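Local atomic coordinates of sulfate transporter/antisigma-factor antagonist STAS (Planctomyces limnophilus, PDB entry 3T6O), a protein that probably acts as an anti-sigma factor antagonist, a STAS-domain protein of the kind that regulates transcription by binding an anti-sigma factor. Residues E59-S63 against S64-L68; T100-D103 against E104-P107. One frame throughout, in Å; residues are numbered along the deposited sequence.

Interaction 1: residues E59-S63 against S64-L68; sequences EFFGS and SFIEL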
loop_
_atom_site.group_PDB
_atom_site.type_symbol
_atom_site.label_atom_id
_atom_site.label_comp_id
_atom_site.label_asym_id
_atom_site.label_seq_id
_atom_site.Cartn_x
_atom_site.Cartn_y
_atom_site.Cartn_z
ATOM N N GLU A 59 -9.702 15.588 -16.506
ATOM C CA GLU A 59 -10.231 16.609 -15.593
ATOM C C GLU A 59 -10.211 16.216 -14.110
ATOM O O GLU A 59 -10.281 17.099 -13.219
ATOM C CB GLU A 59 -11.640 17.001 -16.031
ATOM C CG GLU A 59 -11.691 17.565 -17.512
ATOM C CD GLU A 59 -10.949 18.941 -17.759
ATOM O OE1 GLU A 59 -10.951 19.838 -16.861
ATOM O OE2 GLU A 59 -10.404 19.137 -18.901
ATOM N N PHE A 60 -10.144 14.911 -13.833
ATOM C CA PHE A 60 -10.127 14.443 -12.462
ATOM C C PHE A 60 -9.332 13.173 -12.278
ATOM O O PHE A 60 -9.426 12.229 -13.103
ATOM C CB PHE A 60 -11.528 14.164 -11.964
ATOM C CG PHE A 60 -11.543 13.580 -10.591
ATOM C CD1 PHE A 60 -11.402 12.226 -10.403
ATOM C CD2 PHE A 60 -11.598 14.405 -9.476
ATOM C CE1 PHE A 60 -11.359 11.685 -9.121
ATOM C CE2 PHE A 60 -11.581 13.887 -8.218
ATOM C CZ PHE A 60 -11.479 12.524 -8.024
ATOM N N PHE A 61 -8.565 13.148 -11.187
ATOM C CA PHE A 61 -8.041 11.897 -10.627
ATOM C C PHE A 61 -7.758 12.038 -9.137
ATOM O O PHE A 61 -7.840 13.140 -8.582
ATOM C CB PHE A 61 -6.799 11.435 -11.395
ATOM C CG PHE A 61 -5.669 12.407 -11.398
ATOM C CD1 PHE A 61 -4.835 12.524 -10.301
ATOM C CD2 PHE A 61 -5.398 13.156 -12.510
ATOM C CE1 PHE A 61 -3.776 13.389 -10.309
ATOM C CE2 PHE A 61 -4.329 14.009 -12.543
ATOM C CZ PHE A 61 -3.515 14.141 -11.441
ATOM N N GLY A 62 -7.507 10.897 -8.490
ATOM C CA GLY A 62 -7.219 10.827 -7.066
ATOM C C GLY A 62 -6.220 9.736 -6.749
ATOM O O GLY A 62 -5.272 9.531 -7.494
ATOM N N SER A 63 -6.434 9.032 -5.642
ATOM C CA SER A 63 -5.431 8.125 -5.133
ATOM C C SER A 63 -5.158 6.955 -6.056
ATOM O O SER A 63 -4.008 6.541 -6.162
ATOM C CB SER A 63 -5.798 7.604 -3.748
ATOM O OG SER A 63 -7.103 7.047 -3.789
ATOM N N SER A 64 -6.189 6.418 -6.700
ATOM C CA SER A 64 -6.000 5.202 -7.512
ATOM C C SER A 64 -5.053 5.486 -8.668
ATOM O O SER A 64 -4.167 4.703 -8.956
ATOM C CB SER A 64 -7.300 4.745 -8.166
ATOM O OG SER A 64 -8.240 4.453 -7.212
ATOM N N PHE A 65 -5.248 6.624 -9.319
ATOM C CA PHE A 65 -4.413 6.976 -10.438
ATOM C C PHE A 65 -3.024 7.386 -9.995
ATOM O O PHE A 65 -2.044 7.013 -10.633
ATOM C CB PHE A 65 -5.057 8.065 -11.250
ATOM C CG PHE A 65 -4.262 8.458 -12.477
ATOM C CD1 PHE A 65 -4.023 7.547 -13.497
ATOM C CD2 PHE A 65 -3.740 9.723 -12.595
ATOM C CE1 PHE A 65 -3.300 7.947 -14.646
ATOM C CE2 PHE A 65 -3.025 10.126 -13.720
ATOM C CZ PHE A 65 -2.816 9.222 -14.757
ATOM N N ILE A 66 -2.903 8.114 -8.897
ATOM C CA ILE A 66 -1.585 8.489 -8.416
ATOM C C ILE A 66 -0.800 7.236 -8.061
ATOM O O ILE A 66 0.393 7.164 -8.324
ATOM C CB ILE A 66 -1.631 9.451 -7.211
ATOM C CG1 ILE A 66 -2.195 10.810 -7.654
ATOM C CG2 ILE A 66 -0.219 9.680 -6.654
ATOM C CD1 ILE A 66 -2.205 11.843 -6.510
ATOM N N GLU A 67 -1.478 6.272 -7.449
ATOM C CA GLU A 67 -0.888 4.988 -7.129
ATOM C C GLU A 67 -0.358 4.267 -8.387
ATOM O O GLU A 67 0.761 3.753 -8.378
ATOM C CB GLU A 67 -1.899 4.074 -6.442
ATOM C CG GLU A 67 -2.084 4.357 -5.005
ATOM C CD GLU A 67 -3.222 3.516 -4.372
ATOM O OE1 GLU A 67 -3.754 2.569 -5.055
ATOM O OE2 GLU A 67 -3.549 3.834 -3.207
ATOM N N LEU A 68 -1.150 4.246 -9.447
ATOM C CA LEU A 68 -0.636 3.655 -10.713
ATOM C C LEU A 68 0.618 4.354 -11.199
ATOM O O LEU A 68 1.582 3.712 -11.579
ATOM C CB LEU A 68 -1.670 3.711 -11.826
ATOM C CG LEU A 68 -1.286 3.014 -13.162
ATOM C CD1 LEU A 68 -0.902 1.532 -12.981
ATOM C CD2 LEU A 68 -2.455 3.153 -14.112
HETATM O O HOH W 1 -7.892 8.164 -9.268
HETATM O O HOH W 2 -6.237 4.340 -3.566
#
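F65 CD2 sits over one face of the F61 ring, toward its rim, 3.5 Å from F61 CG, while I66 CG1 comes obliquely to F61 CE1. The two phenyl planes are inclined at 56°, with their centroids 5.1 Å apart. This is the strand-to-helix turn of the STAS domain, where the short, weakly bonded strand 60-61 runs into helix 63-76, with G62 in the N-cap position. F61 holds CG between its backbone N and carbonyl carbon (chi1 59°), which brings the ring back against the first turn of the helix. L27 and L55 touch both side chains, and C93 and L97 of helix 91-97 touch F61, so the pair is part of the hydrophobic core.

The backbone supplies the first helical bonds, I66 N to G62 O at 3.1 Å and nearly straight, and E67 N to S63 O at 2.9 Å. Nearer the cap, a water accepts from both G62 N and F65 N and so bridges the turn. In STAS anti-anti-sigma factors the start of this helix carries the serine of regulatory phosphorylation, and by sequence S63 probably occupies that position; it is modelled here without a phosphate. S64 OG bonds E95 OE2 of a second subunit, and S63 OG bonds Q98 OE1 of that same subunit. A second water donates one hydrogen to S63 OG at 2.9 Å and the other to E67 OE2 at 2.8 Å.

Interaction 2: residues T100-D103 against E104-P107; sequences THID and EVWP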
loop_
_atom_site.group_PDB
_atom_site.type_symbol
_atom_site.label_atom_id
_atom_site.label_comp_id
_atom_site.label_asym_id
_atom_site.label_seq_id
_atom_site.Cartn_x
_atom_site.Cartn_y
_atom_site.Cartn_z
ATOM N N THR A 100 -0.247 15.320 -2.493
ATOM C CA THR A 100 0.791 14.299 -2.399
ATOM C C THR A 100 2.144 14.921 -2.556
ATOM O O THR A 100 2.294 15.980 -3.147
ATOM C CB THR A 100 0.671 13.236 -3.496
ATOM O OG1 THR A 100 1.536 12.127 -3.167
ATOM C CG2 THR A 100 1.034 13.817 -4.840
ATOM N N HIS A 101 3.164 14.234 -2.088
ATOM C CA HIS A 101 4.481 14.837 -2.137
ATOM C C HIS A 101 5.317 14.207 -3.229
ATOM O O HIS A 101 6.338 14.768 -3.595
ATOM C CB HIS A 101 5.146 14.667 -0.790
ATOM C CG HIS A 101 4.377 15.287 0.331
ATOM N ND1 HIS A 101 4.456 16.637 0.614
ATOM C CD2 HIS A 101 3.538 14.750 1.249
ATOM C CE1 HIS A 101 3.686 16.906 1.649
ATOM N NE2 HIS A 101 3.125 15.779 2.060
ATOM N N ILE A 102 4.886 13.056 -3.748
ATOM C CA ILE A 102 5.704 12.306 -4.704
ATOM C C ILE A 102 6.009 13.077 -6.036
ATOM O O ILE A 102 7.088 12.945 -6.607
ATOM C CB ILE A 102 5.124 10.889 -5.023
ATOM C CG1 ILE A 102 6.135 10.067 -5.797
ATOM C CG2 ILE A 102 3.846 10.934 -5.788
ATOM C CD1 ILE A 102 7.471 9.913 -5.053
ATOM N N ASP A 103 5.076 13.894 -6.484
ATOM C CA ASP A 103 5.283 14.613 -7.731
ATOM C C ASP A 103 6.377 15.678 -7.639
ATOM O O ASP A 103 6.781 16.214 -8.661
ATOM C CB ASP A 103 3.972 15.234 -8.208
ATOM C CG ASP A 103 3.479 16.303 -7.288
ATOM O OD1 ASP A 103 3.439 16.070 -6.081
ATOM O OD2 ASP A 103 3.148 17.397 -7.778
ATOM N N GLU A 104 6.886 15.945 -6.439
ATOM C CA GLU A 104 8.051 16.787 -6.307
ATOM C C GLU A 104 9.247 16.162 -6.967
ATOM O O GLU A 104 10.204 16.854 -7.226
ATOM C CB GLU A 104 8.375 17.046 -4.844
ATOM C CG GLU A 104 7.327 17.863 -4.082
ATOM C CD GLU A 104 7.370 19.326 -4.460
ATOM O OE1 GLU A 104 8.385 19.994 -4.137
ATOM O OE2 GLU A 104 6.390 19.799 -5.082
ATOM N N VAL A 105 9.213 14.867 -7.268
ATOM C CA VAL A 105 10.288 14.257 -8.035
ATOM C C VAL A 105 9.916 14.035 -9.506
ATOM O O VAL A 105 10.669 13.468 -10.257
ATOM C CB VAL A 105 10.806 12.945 -7.346
ATOM C CG1 VAL A 105 10.893 13.144 -5.831
ATOM C CG2 VAL A 105 9.941 11.764 -7.636
ATOM N N TRP A 106 8.729 14.461 -9.927
ATOM C CA TRP A 106 8.324 14.348 -11.330
ATOM C C TRP A 106 8.289 15.781 -11.930
ATOM O O TRP A 106 7.466 16.620 -11.511
ATOM C CB TRP A 106 6.940 13.732 -11.425
ATOM C CG TRP A 106 6.789 12.395 -10.818
ATOM C CD1 TRP A 106 7.765 11.470 -10.580
ATOM C CD2 TRP A 106 5.576 11.805 -10.416
ATOM N NE1 TRP A 106 7.225 10.339 -10.044
ATOM C CE2 TRP A 106 5.874 10.516 -9.944
ATOM C CE3 TRP A 106 4.254 12.236 -10.412
ATOM C CZ2 TRP A 106 4.904 9.678 -9.429
ATOM C CZ3 TRP A 106 3.291 11.411 -9.929
ATOM C CH2 TRP A 106 3.613 10.138 -9.436
ATOM N N PRO A 107 9.236 16.105 -12.807
ATOM C CA PRO A 107 9.164 17.449 -13.390
ATOM C C PRO A 107 7.843 17.611 -14.114
ATOM O O PRO A 107 7.380 16.673 -14.775
ATOM C CB PRO A 107 10.330 17.477 -14.356
ATOM C CG PRO A 107 10.898 16.135 -14.371
ATOM C CD PRO A 107 10.446 15.390 -13.227
#
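I102 presses its CG2 methyl on the six-membered ring of W106, an off-centre CH-pi contact 4.2 Å from the ring centroid, with W106 CH2 the closest ring atom at 3.7 Å. The backbone of D103 lies over the rim of the same indole face, and D103 CB reaches W106 CE3 at 3.7 Å. This close packing comes from a single 3-10 turn, residues 102-105, tied by successive i+3 bonds: E104 N to H101 O, V105 N to I102 O at 2.9 Å, and W106 N to D103 O. In each the donor sits well above the carbonyl plane. W106 has CG anti to its carbonyl carbon (chi1 -58°), which turns the indole back beneath the turn.

The exposed side, at E104, is looser. Its side chain meets the turn through CB and CG, with CG 3.3 Å from H101 O, then bends at chi2, and OE1 forms a salt bridge with K74 NZ of a third subunit. Toward the interior, W106 meets W73 of helix 63-76 edge-to-face and also packs on F84 of strand 83-87, while P107 makes a backbone hydrogen bond with L86 of strand 83-87, leading the chain into strand 108-109.

In the fold
From the N terminus the chain lays down strand 26-27, which later pairs in parallel with strand 60-61, and interaction 1 makes the turn from that second strand into helix 63-76. Strand 83-87 and helix 91-97 follow, and interaction 2 then closes the short turn that leads to strand 108-109, an outermost strand of the five-stranded sheet within this chain. The two contacts are in series, neither nested nor crossed, with centres about 14 Å apart. They touch where I66 CD1 packs on T100 CG2 at 4.1 Å. Helix 63-76 links them more broadly, starting in interaction 1 and offering its later residues to interaction 2. Both contacts also touch the third subunit.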